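Local atomic coordinates of rRNA N-glycosidase (Bougainvillea spectabilis, PDB entry 3CTK), a protein that belongs to the plant ribosome-inactivating proteins, a family that combines a mixed beta sheet with a largely helical body. Residues S56-K61 against S138-H143; Y133-S138 against A153-I158. One frame throughout, in Å; residues are numbered along the deposited sequence. Where two conformers were deposited one is given.

How the contacts relate
Contact 1 and contact 2 lie side by side, their centres about 9 Å apart, and both use helix 132-142. Along the chain their segments alternate: 56-61 comes first, then 133-138, then 138-143, which overlaps 133-138 at S138, and last 153-158. Contact 1 sets the C-terminal part of helix 132-142 and H143 on the start of strand 59-65 in the mixed sheet; contact 2 packs the N-terminal half of the same helix against helix 149-168. F155 joins the two, its CE1 lying 3.7 Å from I139 CG1 and its CG 3.7 Å from I142 CD1. The sheet and the two helices thus meet round the ring of F155, in the ribosome-inactivating protein fold.

Contact 1: S56-K61 against S138-H143; sequences SKKTVK and SIEAIH
K58 and E140 form the polar half of this contact, a salt bridge with K58 NZ 2.9 Å from E140 OE2. The ammonium comes to the syn side of the carboxylate but 33° out of its plane. K58 is long enough to span the gap because its chain is fully extended beyond CG, while E140 bends at its second torsion (chi2 -77°) and brings the acid toward the loop. S56 OG is modelled as a donor to E140 OE1 at 2.4 Å, too short to trust in detail; T54 is a further partner of that hydroxyl. A water bridges the two segments, accepting from K58 NZ at 2.7 Å and lying within hydrogen-bonding distance of the carbonyl oxygens of E140 and H143.

In the fold, the start of strand 59-65 of the mixed sheet and the loop before it here meet the C-terminal part of helix 132-142 and H143 after it.

A CH-pi contact joins the same lysine to H143: K58 CB sits over the face of the ring, 3.8 Å from its centroid and 3° off its normal. A histidine suits the place, giving the methylene a flat face while its edge turns to T59 O, 3.1 Å from H143 CE1.

Apolar packing lies deeper. The branched side chains of V60 and I139 run alongside each other, pointing in opposite senses, with V60 CG2, in the conformer given, 3.7 Å from I139 CG2.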
loop_
_atom_site.group_PDB
_atom_site.type_symbol
_atom_site.label_atom_id
_atom_site.label_comp_id
_atom_site.label_asym_id
_atom_site.label_seq_id
_atom_site.Cartn_x
_atom_site.Cartn_y
_atom_site.Cartn_z
ATOM N N SER A 56 20.371 -3.996 -7.692
ATOM C CA SER A 56 21.322 -5.038 -7.324
ATOM C C SER A 56 20.792 -6.407 -7.752
ATOM O O SER A 56 21.349 -7.446 -7.388
ATOM C CB SER A 56 21.584 -5.020 -5.815
ATOM O OG SER A 56 20.386 -5.201 -5.088
ATOM N N LYS A 57 19.694 -6.395 -8.503
ATOM C CA LYS A 57 19.093 -7.615 -9.039
ATOM C C LYS A 57 18.400 -8.547 -8.049
ATOM O O LYS A 57 18.297 -9.751 -8.292
ATOM C CB LYS A 57 20.162 -8.392 -9.815
ATOM C CG LYS A 57 20.821 -7.572 -10.923
ATOM C CD LYS A 57 22.147 -8.183 -11.349
ATOM C CE LYS A 57 23.173 -8.085 -10.230
ATOM N NZ LYS A 57 24.438 -8.796 -10.553
ATOM N N LYS A 58 17.927 -8.000 -6.935
ATOM C CA LYS A 58 17.221 -8.808 -5.950
ATOM C C LYS A 58 15.735 -8.472 -6.053
ATOM O O LYS A 58 15.360 -7.307 -6.192
ATOM C CB LYS A 58 17.751 -8.517 -4.543
ATOM C CG LYS A 58 19.235 -8.840 -4.397
ATOM C CD LYS A 58 19.769 -8.563 -3.002
ATOM C CE LYS A 58 21.247 -8.922 -2.915
ATOM N NZ LYS A 58 21.801 -8.697 -1.554
ATOM N N THR A 59 14.890 -9.495 -6.008
ATOM C CA THR A 59 13.456 -9.281 -6.119
ATOM C C THR A 59 12.672 -9.788 -4.918
ATOM O O THR A 59 13.006 -10.813 -4.319
ATOM C CB THR A 59 12.875 -9.983 -7.376
ATOM O OG1 THR A 59 13.533 -9.504 -8.552
ATOM C CG2 THR A 59 11.376 -9.716 -7.501
ATOM N N VAL A 60 11.626 -9.050 -4.569
ATOM C CA VAL A 60 10.739 -9.440 -3.485
ATOM C C VAL A 60 9.336 -9.385 -4.079
ATOM O O VAL A 60 8.962 -8.387 -4.687
ATOM C CB VAL A 60 10.829 -8.459 -2.297
ATOM C CG1 VAL A 60 9.802 -8.826 -1.234
ATOM C CG2 VAL A 60 12.234 -8.482 -1.707
ATOM N N LYS A 61 8.586 -10.475 -3.947
ATOM C CA LYS A 61 7.224 -10.537 -4.468
ATOM C C LYS A 61 6.268 -10.220 -3.328
ATOM O O LYS A 61 6.069 -11.039 -2.435
ATOM C CB LYS A 61 6.908 -11.935 -5.007
ATOM C CG LYS A 61 7.720 -12.379 -6.213
ATOM C CD LYS A 61 7.405 -13.843 -6.526
ATOM C CE LYS A 61 7.456 -14.147 -8.013
ATOM N NZ LYS A 61 8.837 -14.110 -8.567
ATOM N N SER A 138 16.104 -0.853 2.022
ATOM C CA SER A 138 15.383 -1.702 2.966
ATOM C C SER A 138 15.290 -3.139 2.460
ATOM O O SER A 138 15.293 -4.081 3.254
ATOM C CB SER A 138 13.980 -1.142 3.242
ATOM O OG SER A 138 13.143 -1.236 2.102
ATOM N N ILE A 139 15.210 -3.311 1.142
ATOM C CA ILE A 139 15.145 -4.652 0.565
ATOM C C ILE A 139 16.508 -5.325 0.729
ATOM O O ILE A 139 16.599 -6.499 1.084
ATOM C CB ILE A 139 14.755 -4.592 -0.935
ATOM C CG1 ILE A 139 13.322 -4.069 -1.066
ATOM C CG2 ILE A 139 14.894 -5.972 -1.581
ATOM C CD1 ILE A 139 12.839 -3.896 -2.497
ATOM N N GLU A 140 17.570 -4.570 0.479
ATOM C CA GLU A 140 18.929 -5.087 0.618
ATOM C C GLU A 140 19.219 -5.521 2.049
ATOM O O GLU A 140 20.009 -6.435 2.285
ATOM C CB GLU A 140 19.941 -4.013 0.215
ATOM C CG GLU A 140 20.226 -3.953 -1.266
ATOM C CD GLU A 140 21.141 -5.071 -1.711
ATOM O OE1 GLU A 140 21.440 -5.147 -2.918
ATOM O OE2 GLU A 140 21.568 -5.872 -0.854
ATOM N N ALA A 141 18.576 -4.864 3.004
ATOM C CA ALA A 141 18.798 -5.170 4.411
ATOM C C ALA A 141 18.151 -6.464 4.898
ATOM O O ALA A 141 18.585 -7.026 5.904
ATOM C CB ALA A 141 18.325 -4.002 5.272
ATOM N N ILE A 142 17.131 -6.942 4.189
ATOM C CA ILE A 142 16.428 -8.155 4.603
ATOM C C ILE A 142 16.509 -9.323 3.627
ATOM O O ILE A 142 16.378 -10.478 4.024
ATOM C CB ILE A 142 14.930 -7.871 4.840
ATOM C CG1 ILE A 142 14.257 -7.512 3.511
ATOM C CG2 ILE A 142 14.766 -6.752 5.859
ATOM C CD1 ILE A 142 12.754 -7.302 3.605
ATOM N N HIS A 143 16.713 -9.023 2.351
ATOM C CA HIS A 143 16.771 -10.064 1.334
ATOM C C HIS A 143 17.901 -11.071 1.555
ATOM O O HIS A 143 19.071 -10.699 1.607
ATOM C CB HIS A 143 16.912 -9.430 -0.048
ATOM C CG HIS A 143 16.721 -10.395 -1.175
ATOM N ND1 HIS A 143 15.521 -10.537 -1.839
ATOM C CD2 HIS A 143 17.572 -11.282 -1.741
ATOM C CE1 HIS A 143 15.642 -11.468 -2.767
ATOM N NE2 HIS A 143 16.876 -11.936 -2.729
HETATM O O HOH W 1 20.411 -8.576 0.797
#

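Contact 2: Y133-S138 against A153-I158; sequences YKLEFS and AKFFLI
L135 and S138 face I158 and F155 across two helical segments that run nearly antiparallel, at 151° between their directions, with axes 9.4 Å apart at closest approach. The backbones come nearest at S138 and F155, whose CA atoms are 5.2 Å apart; a serine, with its small side chain, suits so close a place.

Its hydroxyl is turned back to its own helix. Because S138 OG stands between the backbone N and the carbonyl carbon (chi1 68°), it can donate to L135 O, nearly one turn earlier, at 2.7 Å, from a position tilted 21° out of the carbonyl plane. This bond satisfies a buried polar group within helix 132-142, so the serine can face apolar neighbours. S138 OG also lies at the edge of the F155 ring, in its plane, 3.6 Å from F155 CD1.

The rest is apolar. I158 sends its two branches to different places: I158 CG2 lies 3.8 Å from L135 CD1, whereas I158 CD1 reaches the other way, to 4.0 Å from S138 CB and against the backbone carbonyl of K134. A beta-branched residue thus touches K134, L135 and S138, which lie on one side of the facing helix. L135 CD1 also approaches F155 CE1, at 4.1 Å and obliquely to the ring. The large F155 ring reaches beyond this pair of segments: it meets Y74 of the sheet edge-to-face and touches V60 and V62 of strand 59-65.

The two helices, packed antiparallel through S138, L135, I158 and the ring of F155, form part of the helical layer beside the mixed sheet in the ribosome-inactivating protein fold.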
loop_
_atom_site.group_PDB
_atom_site.type_symbol
_atom_site.label_atom_id
_atom_site.label_comp_id
_atom_site.label_asym_id
_atom_site.label_seq_id
_atom_site.Cartn_x
_atom_site.Cartn_y
_atom_site.Cartn_z
ATOM N N TYR A 133 15.273 4.806 -3.701
ATOM C CA TYR A 133 16.570 4.404 -3.163
ATOM C C TYR A 133 16.416 3.843 -1.754
ATOM O O TYR A 133 17.053 2.847 -1.397
ATOM C CB TYR A 133 17.536 5.592 -3.131
ATOM C CG TYR A 133 18.973 5.181 -2.871
ATOM C CD1 TYR A 133 19.734 4.577 -3.870
ATOM C CD2 TYR A 133 19.553 5.354 -1.613
ATOM C CE1 TYR A 133 21.043 4.151 -3.625
ATOM C CE2 TYR A 133 20.861 4.930 -1.357
ATOM C CZ TYR A 133 21.597 4.329 -2.367
ATOM O OH TYR A 133 22.880 3.895 -2.121
ATOM N N LYS A 134 15.577 4.492 -0.953
ATOM C CA LYS A 134 15.340 4.040 0.412
ATOM C C LYS A 134 14.654 2.681 0.391
ATOM O O LYS A 134 14.950 1.822 1.217
ATOM C CB LYS A 134 14.475 5.054 1.165
ATOM C CG LYS A 134 15.161 6.400 1.384
ATOM C CD LYS A 134 16.396 6.271 2.273
ATOM C CE LYS A 134 17.055 7.630 2.493
ATOM N NZ LYS A 134 18.254 7.540 3.378
ATOM N N LEU A 135 13.733 2.487 -0.550
ATOM C CA LEU A 135 13.040 1.208 -0.648
ATOM C C LEU A 135 14.061 0.132 -0.998
ATOM O O LEU A 135 14.068 -0.939 -0.395
ATOM C CB LEU A 135 11.933 1.265 -1.707
ATOM C CG LEU A 135 11.177 -0.040 -1.993
ATOM C CD1 LEU A 135 10.529 -0.570 -0.721
ATOM C CD2 LEU A 135 10.128 0.213 -3.066
ATOM N N GLU A 136 14.942 0.421 -1.954
ATOM C CA GLU A 136 15.954 -0.560 -2.328
ATOM C C GLU A 136 16.858 -0.891 -1.145
ATOM O O GLU A 136 17.218 -2.048 -0.937
ATOM C CB GLU A 136 16.798 -0.064 -3.513
ATOM C CG GLU A 136 18.035 -0.922 -3.766
ATOM C CD GLU A 136 18.469 -0.937 -5.217
ATOM O OE1 GLU A 136 19.576 -1.450 -5.499
ATOM O OE2 GLU A 136 17.704 -0.451 -6.075
ATOM N N PHE A 137 17.219 0.124 -0.364
ATOM C CA PHE A 137 18.073 -0.092 0.799
ATOM C C PHE A 137 17.402 -1.037 1.798
ATOM O O PHE A 137 18.055 -1.920 2.364
ATOM C CB PHE A 137 18.378 1.236 1.495
ATOM C CG PHE A 137 19.338 1.107 2.645
ATOM C CD1 PHE A 137 20.711 1.183 2.433
ATOM C CD2 PHE A 137 18.871 0.877 3.934
ATOM C CE1 PHE A 137 21.606 1.031 3.493
ATOM C CE2 PHE A 137 19.758 0.721 4.999
ATOM C CZ PHE A 137 21.127 0.799 4.776
ATOM N N SER A 138 16.104 -0.853 2.022
ATOM C CA SER A 138 15.383 -1.702 2.966
ATOM C C SER A 138 15.290 -3.139 2.460
ATOM O O SER A 138 15.293 -4.081 3.254
ATOM C CB SER A 138 13.980 -1.142 3.242
ATOM O OG SER A 138 13.143 -1.236 2.102
ATOM N N ALA A 153 10.110 -4.692 9.536
ATOM C CA ALA A 153 9.039 -3.736 9.793
ATOM C C ALA A 153 9.307 -2.452 9.006
ATOM O O ALA A 153 8.380 -1.826 8.491
ATOM C CB ALA A 153 8.938 -3.429 11.293
ATOM N N LYS A 154 10.576 -2.061 8.906
ATOM C CA LYS A 154 10.931 -0.853 8.164
ATOM C C LYS A 154 10.586 -1.034 6.689
ATOM O O LYS A 154 10.069 -0.124 6.046
ATOM C CB LYS A 154 12.422 -0.547 8.319
ATOM C CG LYS A 154 12.804 -0.071 9.716
ATOM C CD LYS A 154 14.304 0.162 9.864
ATOM C CE LYS A 154 14.793 1.306 8.988
ATOM N NZ LYS A 154 14.626 1.038 7.528
ATOM N N PHE A 155 10.875 -2.216 6.153
ATOM C CA PHE A 155 10.560 -2.505 4.759
ATOM C C PHE A 155 9.052 -2.370 4.530
ATOM O O PHE A 155 8.615 -1.722 3.576
ATOM C CB PHE A 155 11.008 -3.924 4.397
ATOM C CG PHE A 155 10.391 -4.447 3.132
ATOM C CD1 PHE A 155 10.719 -3.892 1.897
ATOM C CD2 PHE A 155 9.449 -5.472 3.176
ATOM C CE1 PHE A 155 10.117 -4.347 0.729
ATOM C CE2 PHE A 155 8.840 -5.936 2.008
ATOM C CZ PHE A 155 9.173 -5.372 0.784
ATOM N N PHE A 156 8.254 -2.980 5.404
ATOM C CA PHE A 156 6.803 -2.904 5.256
ATOM C C PHE A 156 6.309 -1.461 5.291
ATOM O O PHE A 156 5.481 -1.068 4.476
ATOM C CB PHE A 156 6.095 -3.728 6.341
ATOM C CG PHE A 156 5.998 -5.198 6.022
ATOM C CD1 PHE A 156 6.587 -6.149 6.849
ATOM C CD2 PHE A 156 5.311 -5.630 4.889
ATOM C CE1 PHE A 156 6.494 -7.507 6.556
ATOM C CE2 PHE A 156 5.213 -6.987 4.586
ATOM C CZ PHE A 156 5.806 -7.929 5.422
ATOM N N LEU A 157 6.818 -0.669 6.227
ATOM C CA LEU A 157 6.395 0.726 6.327
ATOM C C LEU A 157 6.653 1.480 5.031
ATOM O O LEU A 157 5.811 2.256 4.576
ATOM C CB LEU A 157 7.116 1.424 7.489
ATOM C CG LEU A 157 6.643 0.999 8.883
ATOM C CD1 LEU A 157 7.555 1.573 9.958
ATOM C CD2 LEU A 157 5.212 1.472 9.083
ATOM N N ILE A 158 7.816 1.248 4.432
ATOM C CA ILE A 158 8.160 1.932 3.192
ATOM C C ILE A 158 7.337 1.438 2.005
ATOM O O ILE A 158 6.733 2.238 1.288
ATOM C CB ILE A 158 9.670 1.782 2.880
ATOM C CG1 ILE A 158 10.487 2.427 4.009
ATOM C CG2 ILE A 158 9.999 2.432 1.533
ATOM C CD1 ILE A 158 11.987 2.204 3.907
#